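Local coordinates for protein putative polyprenyl synthetase (Streptomyces coelicolor, PDB 3NF2) that probably acts as a magnesium-dependent isoprenyl diphosphate synthase, lengthening an allylic diphosphate by condensing it with isopentenyl diphosphate, at residues 178-183 / 249-254; 224-229 / 299-304; 261-266 / 292-297. One frame throughout, in Å; residues are numbered along the deposited sequence.

Contact 1: 178-183 / 249-254; sequences EMEGNK and KSLPVV. With SO4 (sulfate ion), chain D.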
loop_
_atom_site.group_PDB
_atom_site.type_symbol
_atom_site.label_atom_id
_atom_site.label_comp_id
_atom_site.label_asym_id
_atom_site.label_seq_id
_atom_site.Cartn_x
_atom_site.Cartn_y
_atom_site.Cartn_z
ATOM N N GLU A 178 9.448 20.872 -4.000
ATOM C CA GLU A 178 8.170 20.182 -3.869
ATOM C C GLU A 178 8.337 18.673 -3.667
ATOM O O GLU A 178 7.548 18.065 -2.950
ATOM C CB GLU A 178 7.180 20.536 -4.994
ATOM C CG GLU A 178 7.442 19.885 -6.328
ATOM C CD GLU A 178 6.180 19.715 -7.172
ATOM O OE1 GLU A 178 6.249 19.966 -8.395
ATOM O OE2 GLU A 178 5.122 19.334 -6.619
ATOM N N MET A 179 9.381 18.089 -4.258
ATOM C CA MET A 179 9.719 16.684 -4.016
ATOM C C MET A 179 10.118 16.451 -2.559
ATOM O O MET A 179 9.654 15.505 -1.915
ATOM C CB MET A 179 10.838 16.208 -4.955
ATOM C CG MET A 179 11.275 14.765 -4.724
ATOM S SD MET A 179 12.250 14.074 -6.096
ATOM C CE MET A 179 13.910 14.475 -5.551
ATOM N N GLU A 180 10.974 17.321 -2.040
ATOM C CA GLU A 180 11.444 17.174 -0.666
ATOM C C GLU A 180 10.340 17.435 0.344
ATOM O O GLU A 180 10.323 16.821 1.402
ATOM C CB GLU A 180 12.685 18.041 -0.411
ATOM C CG GLU A 180 13.929 17.417 -1.058
ATOM C CD GLU A 180 15.214 18.124 -0.706
ATOM O OE1 GLU A 180 16.268 17.664 -1.176
ATOM O OE2 GLU A 180 15.183 19.118 0.046
ATOM N N GLY A 181 9.406 18.316 -0.017
ATOM C CA GLY A 181 8.212 18.571 0.772
ATOM C C GLY A 181 7.321 17.350 0.817
ATOM O O GLY A 181 6.747 17.035 1.851
ATOM N N ASN A 182 7.168 16.688 -0.307
ATOM C CA ASN A 182 6.432 15.457 -0.335
ATOM C C ASN A 182 7.114 14.340 0.428
ATOM O O ASN A 182 6.508 13.654 1.190
ATOM C CB ASN A 182 6.193 15.022 -1.769
ATOM C CG ASN A 182 5.058 15.742 -2.420
ATOM O OD1 ASN A 182 4.102 16.124 -1.784
ATOM N ND2 ASN A 182 5.159 15.924 -3.692
ATOM N N LYS A 183 8.397 14.189 0.199
ATOM C CA LYS A 183 9.187 13.144 0.802
ATOM C C LYS A 183 9.408 13.250 2.282
ATOM O O LYS A 183 9.418 12.276 2.975
ATOM C CB LYS A 183 10.537 13.028 0.124
ATOM C CG LYS A 183 10.561 12.275 -1.156
ATOM C CD LYS A 183 11.969 11.937 -1.526
ATOM C CE LYS A 183 12.130 11.574 -2.980
ATOM N NZ LYS A 183 13.549 11.446 -3.397
ATOM N N LYS A 249 20.302 14.245 -6.596
ATOM C CA LYS A 249 20.115 15.625 -6.873
ATOM C C LYS A 249 19.485 16.331 -5.701
ATOM O O LYS A 249 18.344 16.699 -5.733
ATOM C CB LYS A 249 19.339 15.783 -8.151
ATOM C CG LYS A 249 20.121 15.270 -9.328
ATOM C CD LYS A 249 19.971 16.152 -10.549
ATOM C CE LYS A 249 21.163 16.040 -11.441
ATOM N NZ LYS A 249 21.530 14.649 -11.620
ATOM N N SER A 250 20.269 16.525 -4.666
ATOM C CA SER A 250 19.845 17.197 -3.457
ATOM C C SER A 250 19.896 18.659 -3.668
ATOM O O SER A 250 20.390 19.113 -4.655
ATOM C CB SER A 250 20.739 16.829 -2.310
ATOM O OG SER A 250 22.055 16.780 -2.754
ATOM N N LEU A 251 19.399 19.393 -2.708
ATOM C CA LEU A 251 19.273 20.810 -2.845
ATOM C C LEU A 251 20.586 21.508 -3.120
ATOM O O LEU A 251 20.619 22.380 -3.931
ATOM C CB LEU A 251 18.661 21.382 -1.599
ATOM C CG LEU A 251 17.158 21.458 -1.660
ATOM C CD1 LEU A 251 16.620 21.926 -0.378
ATOM C CD2 LEU A 251 16.745 22.351 -2.737
ATOM N N PRO A 252 21.672 21.151 -2.473
ATOM C CA PRO A 252 22.903 21.866 -2.845
ATOM C C PRO A 252 23.294 21.660 -4.316
ATOM O O PRO A 252 23.651 22.630 -5.000
ATOM C CB PRO A 252 23.975 21.266 -1.926
ATOM C CG PRO A 252 23.265 20.517 -0.879
ATOM C CD PRO A 252 21.898 20.190 -1.375
ATOM N N VAL A 253 23.202 20.414 -4.784
ATOM C CA VAL A 253 23.511 20.049 -6.172
ATOM C C VAL A 253 22.662 20.861 -7.129
ATOM O O VAL A 253 23.170 21.519 -8.039
ATOM C CB VAL A 253 23.232 18.556 -6.427
ATOM C CG1 VAL A 253 23.559 18.177 -7.867
ATOM C CG2 VAL A 253 24.026 17.704 -5.470
ATOM N N VAL A 254 21.359 20.821 -6.890
ATOM C CA VAL A 254 20.383 21.505 -7.724
ATOM C C VAL A 254 20.541 23.028 -7.702
ATOM O O VAL A 254 20.530 23.673 -8.758
ATOM C CB VAL A 254 18.967 21.081 -7.317
ATOM C CG1 VAL A 254 17.952 21.899 -8.025
ATOM C CG2 VAL A 254 18.754 19.595 -7.633
HETATM S S SO4 D . 15.671 9.013 -2.039
HETATM O O1 SO4 D . 14.239 8.812 -2.244
HETATM O O2 SO4 D . 16.015 8.705 -0.652
HETATM O O3 SO4 D . 16.419 8.131 -2.935
HETATM O O4 SO4 D . 16.016 10.401 -2.328
#

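Contact 2: 224-229 / 299-304; sequences DDLLGI and GGREWT. With SO4 (sulfate ion), chain F.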
loop_
_atom_site.group_PDB
_atom_site.type_symbol
_atom_site.label_atom_id
_atom_site.label_comp_id
_atom_site.label_asym_id
_atom_site.label_seq_id
_atom_site.Cartn_x
_atom_site.Cartn_y
_atom_site.Cartn_z
ATOM N N ASP A 224 19.848 17.627 6.127
ATOM C CA ASP A 224 20.179 16.273 5.653
ATOM C C ASP A 224 20.965 16.283 4.343
ATOM O O ASP A 224 21.926 15.541 4.176
ATOM C CB ASP A 224 18.912 15.441 5.454
ATOM C CG ASP A 224 18.820 14.278 6.409
ATOM O OD1 ASP A 224 19.831 13.570 6.603
ATOM O OD2 ASP A 224 17.718 14.054 6.946
ATOM N N ASP A 225 20.557 17.149 3.427
ATOM C CA ASP A 225 21.289 17.352 2.179
ATOM C C ASP A 225 22.688 17.943 2.375
ATOM O O ASP A 225 23.612 17.597 1.638
ATOM C CB ASP A 225 20.484 18.242 1.242
ATOM C CG ASP A 225 19.238 17.566 0.731
ATOM O OD1 ASP A 225 19.052 16.358 1.010
ATOM O OD2 ASP A 225 18.440 18.252 0.062
ATOM N N LEU A 226 22.838 18.843 3.344
ATOM C CA LEU A 226 24.171 19.378 3.661
ATOM C C LEU A 226 25.060 18.306 4.263
ATOM O O LEU A 226 26.232 18.204 3.901
ATOM C CB LEU A 226 24.093 20.586 4.591
ATOM C CG LEU A 226 23.517 21.893 4.035
ATOM C CD1 LEU A 226 23.193 22.837 5.177
ATOM C CD2 LEU A 226 24.457 22.560 3.017
ATOM N N LEU A 227 24.494 17.487 5.154
ATOM C CA LEU A 227 25.247 16.407 5.791
ATOM C C LEU A 227 25.527 15.246 4.844
ATOM O O LEU A 227 26.517 14.538 5.015
ATOM C CB LEU A 227 24.526 15.875 7.038
ATOM C CG LEU A 227 24.127 16.757 8.237
ATOM C CD1 LEU A 227 23.576 15.880 9.377
ATOM C CD2 LEU A 227 25.255 17.673 8.753
ATOM N N GLY A 228 24.649 15.026 3.864
ATOM C CA GLY A 228 24.883 13.980 2.858
ATOM C C GLY A 228 26.135 14.222 2.017
ATOM O O GLY A 228 26.804 13.282 1.594
ATOM N N ILE A 229 26.460 15.487 1.777
ATOM C CA ILE A 229 27.719 15.821 1.111
ATOM C C ILE A 229 28.868 16.123 2.091
ATOM O O ILE A 229 29.861 15.414 2.107
ATOM C CB ILE A 229 27.560 16.969 0.095
ATOM C CG1 ILE A 229 26.430 16.652 -0.900
ATOM C CG2 ILE A 229 28.899 17.225 -0.627
ATOM C CD1 ILE A 229 25.919 17.862 -1.669
ATOM N N GLY A 299 27.684 28.436 -5.074
ATOM C CA GLY A 299 26.772 28.937 -4.053
ATOM C C GLY A 299 25.688 27.948 -3.651
ATOM O O GLY A 299 24.651 28.351 -3.115
ATOM N N GLY A 300 25.929 26.660 -3.908
ATOM C CA GLY A 300 24.972 25.601 -3.575
ATOM C C GLY A 300 24.830 25.334 -2.083
ATOM O O GLY A 300 23.717 25.226 -1.570
ATOM N N ARG A 301 25.961 25.228 -1.392
ATOM C CA ARG A 301 25.983 24.980 0.047
ATOM C C ARG A 301 25.333 26.112 0.831
ATOM O O ARG A 301 24.434 25.880 1.648
ATOM C CB ARG A 301 27.419 24.817 0.518
ATOM C CG ARG A 301 27.553 24.479 1.975
ATOM C CD ARG A 301 28.999 24.283 2.312
ATOM N NE ARG A 301 29.175 23.544 3.551
ATOM C CZ ARG A 301 30.354 23.140 4.003
ATOM N NH1 ARG A 301 31.447 23.405 3.306
ATOM N NH2 ARG A 301 30.436 22.453 5.134
ATOM N N GLU A 302 25.794 27.331 0.556
ATOM C CA GLU A 302 25.280 28.534 1.189
ATOM C C GLU A 302 23.780 28.675 1.005
ATOM O O GLU A 302 23.060 28.906 1.981
ATOM C CB GLU A 302 25.998 29.777 0.643
ATOM C CG GLU A 302 25.562 31.095 1.287
ATOM C CD GLU A 302 25.837 31.155 2.795
ATOM O OE1 GLU A 302 26.876 30.626 3.248
ATOM O OE2 GLU A 302 25.010 31.739 3.528
ATOM N N TRP A 303 23.313 28.518 -0.239
ATOM C CA TRP A 303 21.890 28.620 -0.532
ATOM C C TRP A 303 21.064 27.633 0.294
ATOM O O TRP A 303 19.966 27.971 0.749
ATOM C CB TRP A 303 21.595 28.423 -2.020
ATOM C CG TRP A 303 20.187 28.805 -2.355
ATOM C CD1 TRP A 303 19.738 30.044 -2.693
ATOM C CD2 TRP A 303 19.034 27.948 -2.342
ATOM N NE1 TRP A 303 18.372 30.015 -2.919
ATOM C CE2 TRP A 303 17.918 28.741 -2.698
ATOM C CE3 TRP A 303 18.838 26.585 -2.061
ATOM C CZ2 TRP A 303 16.629 28.217 -2.796
ATOM C CZ3 TRP A 303 17.557 26.066 -2.146
ATOM C CH2 TRP A 303 16.467 26.884 -2.519
ATOM N N THR A 304 21.599 26.432 0.492
ATOM C CA THR A 304 20.878 25.381 1.211
ATOM C C THR A 304 20.874 25.624 2.737
ATOM O O THR A 304 19.886 25.312 3.416
ATOM C CB THR A 304 21.413 23.979 0.855
ATOM O OG1 THR A 304 21.470 23.843 -0.571
ATOM C CG2 THR A 304 20.513 22.877 1.437
HETATM S S SO4 F . 34.052 21.830 5.697
HETATM O O1 SO4 F . 32.732 21.707 6.309
HETATM O O2 SO4 F . 34.639 20.503 5.521
HETATM O O3 SO4 F . 33.926 22.475 4.393
HETATM O O4 SO4 F . 34.907 22.640 6.562
#

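Contact 3: 261-266 / 292-297; sequences GAASER and AALIEE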
loop_
_atom_site.group_PDB
_atom_site.type_symbol
_atom_site.label_atom_id
_atom_site.label_comp_id
_atom_site.label_asym_id
_atom_site.label_seq_id
_atom_site.Cartn_x
_atom_site.Cartn_y
_atom_site.Cartn_z
ATOM N N GLY A 261 27.148 30.706 -14.262
ATOM C CA GLY A 261 28.527 31.069 -13.941
ATOM C C GLY A 261 29.412 29.852 -14.126
ATOM O O GLY A 261 28.915 28.726 -14.219
ATOM N N ALA A 262 30.722 30.072 -14.160
ATOM C CA ALA A 262 31.686 29.046 -14.572
ATOM C C ALA A 262 31.697 27.783 -13.715
ATOM O O ALA A 262 32.000 26.698 -14.213
ATOM C CB ALA A 262 33.094 29.640 -14.654
ATOM N N ALA A 263 31.396 27.937 -12.429
ATOM C CA ALA A 263 31.329 26.811 -11.510
ATOM C C ALA A 263 30.093 25.977 -11.821
ATOM O O ALA A 263 30.166 24.758 -11.954
ATOM C CB ALA A 263 31.278 27.317 -10.074
ATOM N N SER A 264 28.968 26.667 -11.961
ATOM C CA SER A 264 27.695 26.048 -12.277
ATOM C C SER A 264 27.700 25.327 -13.627
ATOM O O SER A 264 27.233 24.186 -13.720
ATOM C CB SER A 264 26.617 27.111 -12.282
ATOM O OG SER A 264 25.362 26.547 -12.614
ATOM N N GLU A 265 28.222 25.999 -14.656
ATOM C CA GLU A 265 28.289 25.436 -16.004
ATOM C C GLU A 265 29.151 24.180 -16.024
ATOM O O GLU A 265 28.762 23.169 -16.601
ATOM C CB GLU A 265 28.823 26.465 -17.016
ATOM C CG GLU A 265 28.008 27.765 -17.142
ATOM C CD GLU A 265 26.747 27.644 -18.001
ATOM O OE1 GLU A 265 26.661 26.721 -18.840
ATOM O OE2 GLU A 265 25.845 28.494 -17.842
ATOM N N ARG A 266 30.308 24.230 -15.373
ATOM C CA ARG A 266 31.215 23.082 -15.374
ATOM C C ARG A 266 30.662 21.886 -14.589
ATOM O O ARG A 266 30.823 20.726 -14.999
ATOM C CB ARG A 266 32.603 23.483 -14.872
ATOM C CG ARG A 266 33.648 22.364 -14.944
ATOM C CD ARG A 266 33.771 21.782 -16.357
ATOM N NE ARG A 266 34.622 20.600 -16.364
ATOM C CZ ARG A 266 34.731 19.749 -17.379
ATOM N NH1 ARG A 266 35.539 18.705 -17.268
ATOM N NH2 ARG A 266 34.033 19.932 -18.496
ATOM N N ALA A 292 31.988 18.563 -4.865
ATOM C CA ALA A 292 31.531 19.270 -3.675
ATOM C C ALA A 292 32.073 20.698 -3.683
ATOM O O ALA A 292 31.313 21.671 -3.554
ATOM C CB ALA A 292 31.995 18.538 -2.439
ATOM N N ALA A 293 33.382 20.805 -3.892
ATOM C CA ALA A 293 34.060 22.092 -4.037
ATOM C C ALA A 293 33.427 22.970 -5.126
ATOM O O ALA A 293 33.263 24.179 -4.927
ATOM C CB ALA A 293 35.546 21.874 -4.288
ATOM N N LEU A 294 33.022 22.361 -6.243
ATOM C CA LEU A 294 32.319 23.104 -7.305
ATOM C C LEU A 294 30.910 23.549 -6.921
ATOM O O LEU A 294 30.492 24.633 -7.301
ATOM C CB LEU A 294 32.265 22.305 -8.614
ATOM C CG LEU A 294 33.466 22.278 -9.570
ATOM C CD1 LEU A 294 33.337 21.084 -10.482
ATOM C CD2 LEU A 294 33.616 23.574 -10.394
ATOM N N ILE A 295 30.180 22.709 -6.180
ATOM C CA ILE A 295 28.843 23.074 -5.660
ATOM C C ILE A 295 28.964 24.256 -4.692
ATOM O O ILE A 295 28.177 25.201 -4.746
ATOM C CB ILE A 295 28.142 21.876 -4.952
ATOM C CG1 ILE A 295 27.752 20.795 -5.954
ATOM C CG2 ILE A 295 26.866 22.315 -4.193
ATOM C CD1 ILE A 295 27.594 19.424 -5.287
ATOM N N GLU A 296 29.956 24.202 -3.816
ATOM C CA GLU A 296 30.225 25.328 -2.934
ATOM C C GLU A 296 30.554 26.627 -3.698
ATOM O O GLU A 296 29.923 27.663 -3.440
ATOM C CB GLU A 296 31.289 24.987 -1.877
ATOM C CG GLU A 296 31.355 26.040 -0.769
ATOM C CD GLU A 296 32.019 25.570 0.516
ATOM O OE1 GLU A 296 32.536 24.431 0.568
ATOM O OE2 GLU A 296 32.013 26.358 1.487
ATOM N N GLU A 297 31.484 26.565 -4.663
ATOM C CA GLU A 297 31.785 27.747 -5.501
ATOM C C GLU A 297 30.553 28.332 -6.192
ATOM O O GLU A 297 30.389 29.554 -6.228
ATOM C CB GLU A 297 32.908 27.499 -6.527
ATOM C CG GLU A 297 33.361 28.804 -7.237
ATOM C CD GLU A 297 34.446 28.623 -8.301
ATOM O OE1 GLU A 297 34.505 29.457 -9.233
ATOM O OE2 GLU A 297 35.253 27.678 -8.207
#

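Contact 1: 178-183 / 249-254
Van der Waals contact between the acid of Glu180 and the end of Leu251 joins the two segments. The carboxylate lies slantwise against the isobutyl group: Glu180 OE2 stands 3.2 Å from Leu251 CD1, a tight approach for an oxygen and a methyl, while Glu180 OE1 is 3.9 Å from Leu251 CG. A looser touch brings Glu180 OE1 to 4.3 Å from Ser250 CA. Glu180 CG is anti to the carbonyl carbon (chi1 -75°) and the chain beyond it is extended, which carries the acid across to the other segment. No hydrogen bond spans the segments, and all three touching residues are buried. The fold is the all-helical one of the FPP/GGPP synthases; here helix 173-198 meets the start of helix 251-259. Polar contacts lead outward. Glu180 OE1 lies close to Asp225 OD2 on helix 203-230, an oxygen that probably also accepts from Leu251 N. Lys183 NZ donates to a sulfate ion, at 2.9 Å to O4 and 3.0 Å to O1, and forms a salt bridge with Asp162. Lys183 probably corresponds to the lysine that binds substrate diphosphate in relatives, and the sulfate, probably from the crystallisation liquor, is consistent with an anion site where a diphosphate could bind.

Contact 2: 224-229 / 299-304
Arg301 and Leu226 meet near the root of the arginine, whose CG lies 3.8 Å from Leu226 CD2, and the two side chains cross at about a right angle. From CB, the chain sets off with CG anti to the backbone N (chi1 -177°) and stays extended to NE, which carries the guanidinium past the leucine. There its edge faces a sulfate ion in plane. Arg301 NH1 donates to sulfate O3 at 2.9 Å with an N-H...O angle of 175°, and NH2 to sulfate O1 at 2.7 Å and 170°; two nearly straight bonds to different oxygens fix the rotation of the group. NH1 is shared with Glu296 in a salt bridge, and Trp230 adds a cation-pi contact. The leucine sits in the DDLLG sequence of helix 203-230, which probably matches the second aspartate-rich motif of prenyl synthases, though with Gly228 where its last aspartate usually stands. Arg301 lies in the first turn of the helix that starts after Gly299, where a Schellman motif ends helix 285-297. Leu226 CD2 also rests 3.6 Å from Arg301 O and 4.0 Å from Thr304 CB, and Leu226 CG is 4.1 Å from Thr304 CG2. Thr304 turns its hydroxyl back to its own helix: OG1 donates to Gly300 O at 2.8 Å, reaching that carbonyl from the face opposite to Thr304 N.

Contact 3: 261-266 / 292-297
Glu297 reaches Ala263 with CG anti to the backbone N (chi1 -171°) and an extended chain beyond, which lays its methylenes and acid alongside the alanine methyl; Leu294, with CG anti to the carbonyl carbon (chi1 -81°), brings CD2 to the same residue. The methyl of Ala263 is the centre of the contact. Its CB is 3.8 Å from Glu297 CG and 4.0 Å from Glu297 OE1, so the acid passes along the methyl instead of ending on it. Leu294 is met mainly through the backbone: its CD2 lies 4.0 Å from Ala263 O, and Ala263 CB is 3.9 Å from Leu294 O, while the two side chains themselves come only to 4.4 Å between Ala263 CB and Leu294 CD2. Helices 262-275 and 285-297 run in opposite directions here as the arms of a helical hairpin, about 28 Å from the centre of the chain to the centre of the contact. The small alanine lets the backbones close to 5.7 Å between the CA atoms of Ala263 and Leu294. On another face of helix 285-297, Ile295 packs against Pro252, Val253 and Ala256. Within helix 262-275, Arg266 pairs with Glu269. Both the stem of Glu297 and part of its carboxylate lie against the methyl, and no hydrogen bond crosses between the segments, which makes this direct contact van der Waals packing without polar specificity.

Contact 1 is the buried one, about 12 Å from the chain centre to its own centre; contact 2 is partly buried at about 17 Å, and contact 3 lies at the periphery. None has a hydrogen bond between its own segments. Segment 249-254 of contact 1 packs against both segments of contact 2, meeting Asp225, which probably accepts a backbone bond from it, and Thr304. Contact 3 follows on through helices 262-275 and 285-297. Contacts 2 and 3 flank the turn between helices 285-297 and 300-319, where Gly300 N probably bonds to Ile295 O. Contacts 1 and 2 each include a basic residue holding a sulfate, whereas contact 3 has none and meets contact 1 by packing of Ile295.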